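Local coordinates for outer surface protein (Bacillus cereus ATCC 14579, PDB 1X7F) that is uncharacterised but probably acts as a 6-phospho-N-acetylmuramidase, hydrolysing phosphorylated disaccharides derived from the bacterial cell wall, at residues A[26-31]-A[87-92]; A[42-47]-A[80-85]. One frame throughout, in Å; residues are numbered along the deposited sequence.

Both contacts belong to a domain whose eight parallel strands and outer helices form the (beta/alpha)8 barrel of the 6-phospho-N-acetylmuramidase family. In contact 1 a K28-E89 side-chain bridge spans the starts of strands 28-33 and 89-94, past strand 55-62, while contact 2 packs together the helices 40-51 and 74-85 outside the barrel; they lie about 12 Å apart, centre to centre. Helix 40-51 follows the first strand and helix 74-85 precedes the second, and the layers meet directly: V90 CG2 is 3.8 Å from A83 CB, and I31 CG2 is 3.7 Å from Y46 OH. In such barrels the active site normally lies at the C-terminal strand ends, so contact 1 is probably at the far end from it.

Contact 1: residues A[26-31]-A[87-92]; sequences ERKLGI and NMEVIL
K28 reaches E89 across the N-terminal mouth of the barrel, and this is the one close meeting between 26-31 and 87-92. Just before it, R27 turns to R267, its NH1 hydrogen-bonded to the carbonyl oxygen. At K28, D246 OD1 accepts a bond from the backbone N. The lysine CG lies beside the backbone N and anti to the carbonyl carbon (chi1 -69°); beyond it the chain is fully extended, carrying the ammonium across to the other segment. There NZ stands 3.0 Å from E89 OE1 in a salt bridge whose exact geometry is somewhat doubtful, because OE1 sits too close to another atom of the model. The glutamate is stretched out too, and the two side chains cross at about a right angle. K28 NZ is also 3.8 Å from E89 CB. A water 2.8 Å from K28 NZ accepts a second bond and makes a weak link onward to N87 O, at the turn where a Schellman motif ends the preceding helix. L29 packs against W239 of an outer helix, and its backbone bonds to S56 on strand 55-62, which runs between the two segments. G30 bonds to V247 and I249 on the other neighbouring strand. I31 lies against Y46 and A50 of helix 40-51 and bonds through its backbone to R57, again on strand 55-62. R199 also forms a salt bridge to E89 OE1, and its NH2 is close to K28 NZ, so two neighbouring cations appear to share one carboxylate oxygen, as far as the uncertain place of that atom allows. Such surroundings would be expected to favour ionised E89 and to offset the closeness of the lysine and arginine, in what is probably a bridge between strands that are not sheet neighbours, at the N-terminal end of the barrel.

Contact 2: residues A[42-47]-A[80-85]; sequences KDMAYI and INHAKD
H82 gives up the most surface here: its imidazole crosses from helix 74-85 to lie against M44 and I47 of helix 40-51. CG is anti to the histidine's backbone N (chi1 -170°), which swings the ring out toward the neighbouring helix. M44 covers one face of it. The methionine CB is 4.0 Å from the ring centroid and 19° off the normal, a CH-pi contact displaced toward the rim, and farther along the side chain SD approaches obliquely at 4.5 Å from the centroid. The thioether also leans on the root of the histidine, with SD 4.0 Å from H82 CB. Backbone is involved as well, since M44 O lies only 2.9 Å from H82 CE1. That is shorter than a normal carbon-oxygen contact, so the exact placement of the ring there is doubtful; ND1 is near the same carbonyl, but at an angle too poor for a hydrogen bond, and no conventional hydrogen bond joins the two segments. I47 borders the ring differently: CB lies in the ring plane at its edge, while CG2 comes in obliquely to within 3.6 Å of H82 ND1. The branch placement lets this one residue serve two neighbours, for its other arm brings CD1 to 4.2 Å from A83 CB. The axes of segments 42-47 and 80-85 approach to 9.7 Å and run nearly parallel, at 12°. They belong to consecutive outer helices of the barrel. Underneath, I47 and A83 both rest on I58 of strand 55-62, the strand that connects the two helices in sequence. I47 further touches L33 of strand 28-33 and M88, just ahead of strand 89-94, while M44 continues along helix 74-85 to E78.

Contact 1: residues A[26-31]-A[87-92]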
loop_
_atom_site.group_PDB
_atom_site.type_symbol
_atom_site.label_atom_id
_atom_site.label_comp_id
_atom_site.label_asym_id
_atom_site.label_seq_id
_atom_site.Cartn_x
_atom_site.Cartn_y
_atom_site.Cartn_z
ATOM N N GLU A 26 0.036 11.492 -6.670
ATOM C CA GLU A 26 -1.248 10.899 -6.306
ATOM C C GLU A 26 -1.135 9.392 -6.088
ATOM O O GLU A 26 -0.357 8.716 -6.774
ATOM C CB GLU A 26 -2.309 11.242 -7.367
ATOM C CG GLU A 26 -3.190 10.079 -7.805
ATOM C CD GLU A 26 -4.147 10.432 -8.939
ATOM O OE1 GLU A 26 -3.714 11.056 -9.940
ATOM O OE2 GLU A 26 -5.339 10.067 -8.835
ATOM N N ARG A 27 -1.900 8.885 -5.118
ATOM C CA ARG A 27 -1.899 7.460 -4.749
ATOM C C ARG A 27 -3.232 6.822 -5.103
ATOM O O ARG A 27 -4.293 7.330 -4.736
ATOM C CB ARG A 27 -1.578 7.277 -3.257
ATOM C CG ARG A 27 -0.109 7.520 -2.951
ATOM C CD ARG A 27 0.268 7.580 -1.490
ATOM N NE ARG A 27 1.661 7.999 -1.344
ATOM C CZ ARG A 27 2.333 8.043 -0.196
ATOM N NH1 ARG A 27 1.752 7.694 0.945
ATOM N NH2 ARG A 27 3.599 8.442 -0.191
ATOM N N LYS A 28 -3.177 5.729 -5.853
ATOM C CA LYS A 28 -4.389 5.092 -6.344
ATOM C C LYS A 28 -4.584 3.737 -5.717
ATOM O O LYS A 28 -3.616 3.089 -5.304
ATOM C CB LYS A 28 -4.354 4.923 -7.868
ATOM C CG LYS A 28 -4.446 6.200 -8.662
ATOM C CD LYS A 28 -4.541 5.860 -10.149
ATOM C CE LYS A 28 -4.445 7.102 -11.044
ATOM N NZ LYS A 28 -4.945 6.834 -12.442
ATOM N N LEU A 29 -5.848 3.320 -5.663
ATOM C CA LEU A 29 -6.210 1.933 -5.386
ATOM C C LEU A 29 -6.631 1.258 -6.687
ATOM O O LEU A 29 -7.318 1.859 -7.518
ATOM C CB LEU A 29 -7.318 1.845 -4.334
ATOM C CG LEU A 29 -6.805 1.909 -2.886
ATOM C CD1 LEU A 29 -7.937 2.246 -1.922
ATOM C CD2 LEU A 29 -6.061 0.579 -2.489
ATOM N N GLY A 30 -6.211 0.004 -6.858
ATOM C CA GLY A 30 -6.557 -0.766 -8.046
ATOM C C GLY A 30 -7.119 -2.132 -7.726
ATOM O O GLY A 30 -6.994 -2.605 -6.602
ATOM N N ILE A 31 -7.741 -2.749 -8.730
ATOM C CA ILE A 31 -8.281 -4.121 -8.677
ATOM C C ILE A 31 -7.792 -4.882 -9.908
ATOM O O ILE A 31 -7.505 -4.274 -10.950
ATOM C CB ILE A 31 -9.845 -4.115 -8.681
ATOM C CG1 ILE A 31 -10.395 -3.153 -9.761
ATOM C CG2 ILE A 31 -10.390 -3.767 -7.291
ATOM C CD1 ILE A 31 -11.845 -3.435 -10.239
ATOM N N ASN A 87 -14.369 5.988 -14.470
ATOM C CA ASN A 87 -13.094 6.707 -14.335
ATOM C C ASN A 87 -11.908 5.854 -13.844
ATOM O O ASN A 87 -11.111 6.275 -12.995
ATOM C CB ASN A 87 -13.288 7.985 -13.499
ATOM C CG ASN A 87 -14.473 8.827 -13.979
ATOM O OD1 ASN A 87 -15.481 8.953 -13.281
ATOM N ND2 ASN A 87 -14.363 9.383 -15.184
ATOM N N MET A 88 -11.795 4.651 -14.399
ATOM C CA MET A 88 -10.746 3.718 -13.998
ATOM C C MET A 88 -9.703 3.547 -15.089
ATOM O O MET A 88 -10.034 3.283 -16.243
ATOM C CB MET A 88 -11.334 2.358 -13.616
ATOM C CG MET A 88 -12.391 2.426 -12.543
ATOM S SD MET A 88 -12.169 1.103 -11.368
ATOM C CE MET A 88 -13.790 1.077 -10.644
ATOM N N GLU A 89 -8.444 3.708 -14.707
ATOM C CA GLU A 89 -7.312 3.555 -15.606
ATOM C C GLU A 89 -7.072 2.065 -15.871
ATOM O O GLU A 89 -6.872 1.302 -14.941
ATOM C CB GLU A 89 -6.080 4.177 -14.948
ATOM C CG GLU A 89 -4.862 4.337 -15.844
ATOM C CD GLU A 89 -3.593 4.613 -15.052
ATOM O OE1 GLU A 89 -3.643 4.530 -13.806
ATOM O OE2 GLU A 89 -2.546 4.917 -15.669
ATOM N N VAL A 90 -7.087 1.659 -17.142
ATOM C CA VAL A 90 -6.984 0.236 -17.496
ATOM C C VAL A 90 -5.606 -0.130 -18.066
ATOM O O VAL A 90 -5.202 0.376 -19.115
ATOM C CB VAL A 90 -8.132 -0.204 -18.460
ATOM C CG1 VAL A 90 -7.946 -1.647 -18.921
ATOM C CG2 VAL A 90 -9.498 -0.034 -17.796
ATOM N N ILE A 91 -4.891 -1.002 -17.357
ATOM C CA ILE A 91 -3.621 -1.543 -17.848
ATOM C C ILE A 91 -3.795 -3.011 -18.262
ATOM O O ILE A 91 -4.185 -3.855 -17.445
ATOM C CB ILE A 91 -2.471 -1.363 -16.811
ATOM C CG1 ILE A 91 -2.310 0.115 -16.394
ATOM C CG2 ILE A 91 -1.153 -1.931 -17.343
ATOM C CD1 ILE A 91 -2.027 1.106 -17.557
ATOM N N LEU A 92 -3.528 -3.285 -19.542
ATOM C CA LEU A 92 -3.614 -4.637 -20.112
ATOM C C LEU A 92 -2.295 -5.401 -20.082
ATOM O O LEU A 92 -1.265 -4.909 -20.540
ATOM C CB LEU A 92 -4.113 -4.595 -21.561
ATOM C CG LEU A 92 -5.535 -5.061 -21.890
ATOM C CD1 LEU A 92 -5.852 -4.742 -23.348
ATOM C CD2 LEU A 92 -5.724 -6.559 -21.629
HETATM O O HOH W 1 -7.752 6.735 -12.537
#

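Contact 2: residues A[42-47]-A[80-85]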
loop_
_atom_site.group_PDB
_atom_site.type_symbol
_atom_site.label_atom_id
_atom_site.label_comp_id
_atom_site.label_asym_id
_atom_site.label_seq_id
_atom_site.Cartn_x
_atom_site.Cartn_y
_atom_site.Cartn_z
ATOM N N LYS A 42 -20.372 -10.264 -13.588
ATOM C CA LYS A 42 -19.712 -10.192 -12.281
ATOM C C LYS A 42 -18.459 -9.320 -12.284
ATOM O O LYS A 42 -18.064 -8.805 -11.235
ATOM C CB LYS A 42 -19.388 -11.592 -11.747
ATOM C CG LYS A 42 -20.621 -12.459 -11.466
ATOM C CD LYS A 42 -20.307 -13.552 -10.443
ATOM C CE LYS A 42 -19.467 -14.675 -11.034
ATOM N NZ LYS A 42 -20.267 -15.556 -11.938
ATOM N N ASP A 43 -17.829 -9.169 -13.450
ATOM C CA ASP A 43 -16.661 -8.293 -13.588
ATOM C C ASP A 43 -17.110 -6.830 -13.567
ATOM O O ASP A 43 -16.454 -5.976 -12.958
ATOM C CB ASP A 43 -15.905 -8.561 -14.896
ATOM C CG ASP A 43 -15.002 -9.784 -14.833
ATOM O OD1 ASP A 43 -14.550 -10.179 -13.727
ATOM O OD2 ASP A 43 -14.679 -10.404 -15.873
ATOM N N MET A 44 -18.216 -6.555 -14.257
ATOM C CA MET A 44 -18.783 -5.210 -14.322
ATOM C C MET A 44 -19.363 -4.800 -12.973
ATOM O O MET A 44 -19.173 -3.671 -12.539
ATOM C CB MET A 44 -19.816 -5.091 -15.459
ATOM C CG MET A 44 -19.174 -5.100 -16.844
ATOM S SD MET A 44 -20.223 -4.657 -18.228
ATOM C CE MET A 44 -21.308 -6.086 -18.364
ATOM N N ALA A 45 -20.047 -5.727 -12.307
ATOM C CA ALA A 45 -20.526 -5.509 -10.946
ATOM C C ALA A 45 -19.369 -5.190 -9.964
ATOM O O ALA A 45 -19.499 -4.325 -9.089
ATOM C CB ALA A 45 -21.345 -6.708 -10.474
ATOM N N TYR A 46 -18.239 -5.863 -10.145
ATOM C CA TYR A 46 -17.033 -5.670 -9.319
ATOM C C TYR A 46 -16.383 -4.301 -9.509
ATOM O O TYR A 46 -16.007 -3.645 -8.535
ATOM C CB TYR A 46 -16.021 -6.762 -9.662
ATOM C CG TYR A 46 -14.779 -6.843 -8.800
ATOM C CD1 TYR A 46 -14.863 -6.915 -7.412
ATOM C CD2 TYR A 46 -13.513 -6.925 -9.390
ATOM C CE1 TYR A 46 -13.719 -7.027 -6.626
ATOM C CE2 TYR A 46 -12.356 -7.050 -8.617
ATOM C CZ TYR A 46 -12.467 -7.093 -7.231
ATOM O OH TYR A 46 -11.332 -7.236 -6.459
ATOM N N ILE A 47 -16.221 -3.907 -10.770
ATOM C CA ILE A 47 -15.771 -2.572 -11.147
ATOM C C ILE A 47 -16.660 -1.523 -10.475
ATOM O O ILE A 47 -16.155 -0.556 -9.904
ATOM C CB ILE A 47 -15.794 -2.421 -12.699
ATOM C CG1 ILE A 47 -14.649 -3.216 -13.349
ATOM C CG2 ILE A 47 -15.770 -0.938 -13.137
ATOM C CD1 ILE A 47 -14.834 -3.416 -14.871
ATOM N N ILE A 80 -14.145 -2.962 -20.420
ATOM C CA ILE A 80 -13.248 -1.795 -20.402
ATOM C C ILE A 80 -14.016 -0.470 -20.509
ATOM O O ILE A 80 -13.636 0.530 -19.884
ATOM C CB ILE A 80 -12.145 -1.906 -21.495
ATOM C CG1 ILE A 80 -11.125 -2.985 -21.117
ATOM C CG2 ILE A 80 -11.432 -0.574 -21.685
ATOM C CD1 ILE A 80 -10.182 -3.401 -22.241
ATOM N N ASN A 81 -15.098 -0.478 -21.283
ATOM C CA ASN A 81 -15.960 0.697 -21.419
ATOM C C ASN A 81 -16.668 1.012 -20.100
ATOM O O ASN A 81 -16.799 2.174 -19.709
ATOM C CB ASN A 81 -16.990 0.484 -22.530
ATOM C CG ASN A 81 -17.065 1.650 -23.490
ATOM O OD1 ASN A 81 -17.283 2.801 -23.092
ATOM N ND2 ASN A 81 -16.907 1.355 -24.777
ATOM N N HIS A 82 -17.122 -0.039 -19.425
ATOM C CA HIS A 82 -17.731 0.101 -18.118
ATOM C C HIS A 82 -16.701 0.676 -17.140
ATOM O O HIS A 82 -17.021 1.566 -16.355
ATOM C CB HIS A 82 -18.263 -1.247 -17.642
ATOM C CG HIS A 82 -19.112 -1.160 -16.415
ATOM N ND1 HIS A 82 -18.651 -1.522 -15.165
ATOM C CD2 HIS A 82 -20.390 -0.746 -16.243
ATOM C CE1 HIS A 82 -19.612 -1.337 -14.278
ATOM N NE2 HIS A 82 -20.678 -0.871 -14.907
ATOM N N ALA A 83 -15.463 0.188 -17.231
ATOM C CA ALA A 83 -14.338 0.715 -16.457
ATOM C C ALA A 83 -14.075 2.198 -16.717
ATOM O O ALA A 83 -13.882 2.966 -15.775
ATOM C CB ALA A 83 -13.094 -0.091 -16.727
ATOM N N LYS A 84 -14.058 2.592 -17.988
ATOM C CA LYS A 84 -13.815 3.988 -18.370
ATOM C C LYS A 84 -14.966 4.938 -17.984
ATOM O O LYS A 84 -14.734 6.121 -17.743
ATOM C CB LYS A 84 -13.459 4.104 -19.865
ATOM C CG LYS A 84 -14.639 4.139 -20.819
ATOM C CD LYS A 84 -14.204 4.102 -22.294
ATOM C CE LYS A 84 -14.143 5.494 -22.926
ATOM N NZ LYS A 84 -15.499 6.030 -23.209
ATOM N N ASP A 85 -16.192 4.412 -17.930
ATOM C CA ASP A 85 -17.356 5.169 -17.456
ATOM C C ASP A 85 -17.255 5.415 -15.948
ATOM O O ASP A 85 -17.836 6.374 -15.425
ATOM C CB ASP A 85 -18.659 4.425 -17.754
ATOM C CG ASP A 85 -18.981 4.363 -19.232
ATOM O OD1 ASP A 85 -18.654 5.315 -19.979
ATOM O OD2 ASP A 85 -19.575 3.388 -19.739
#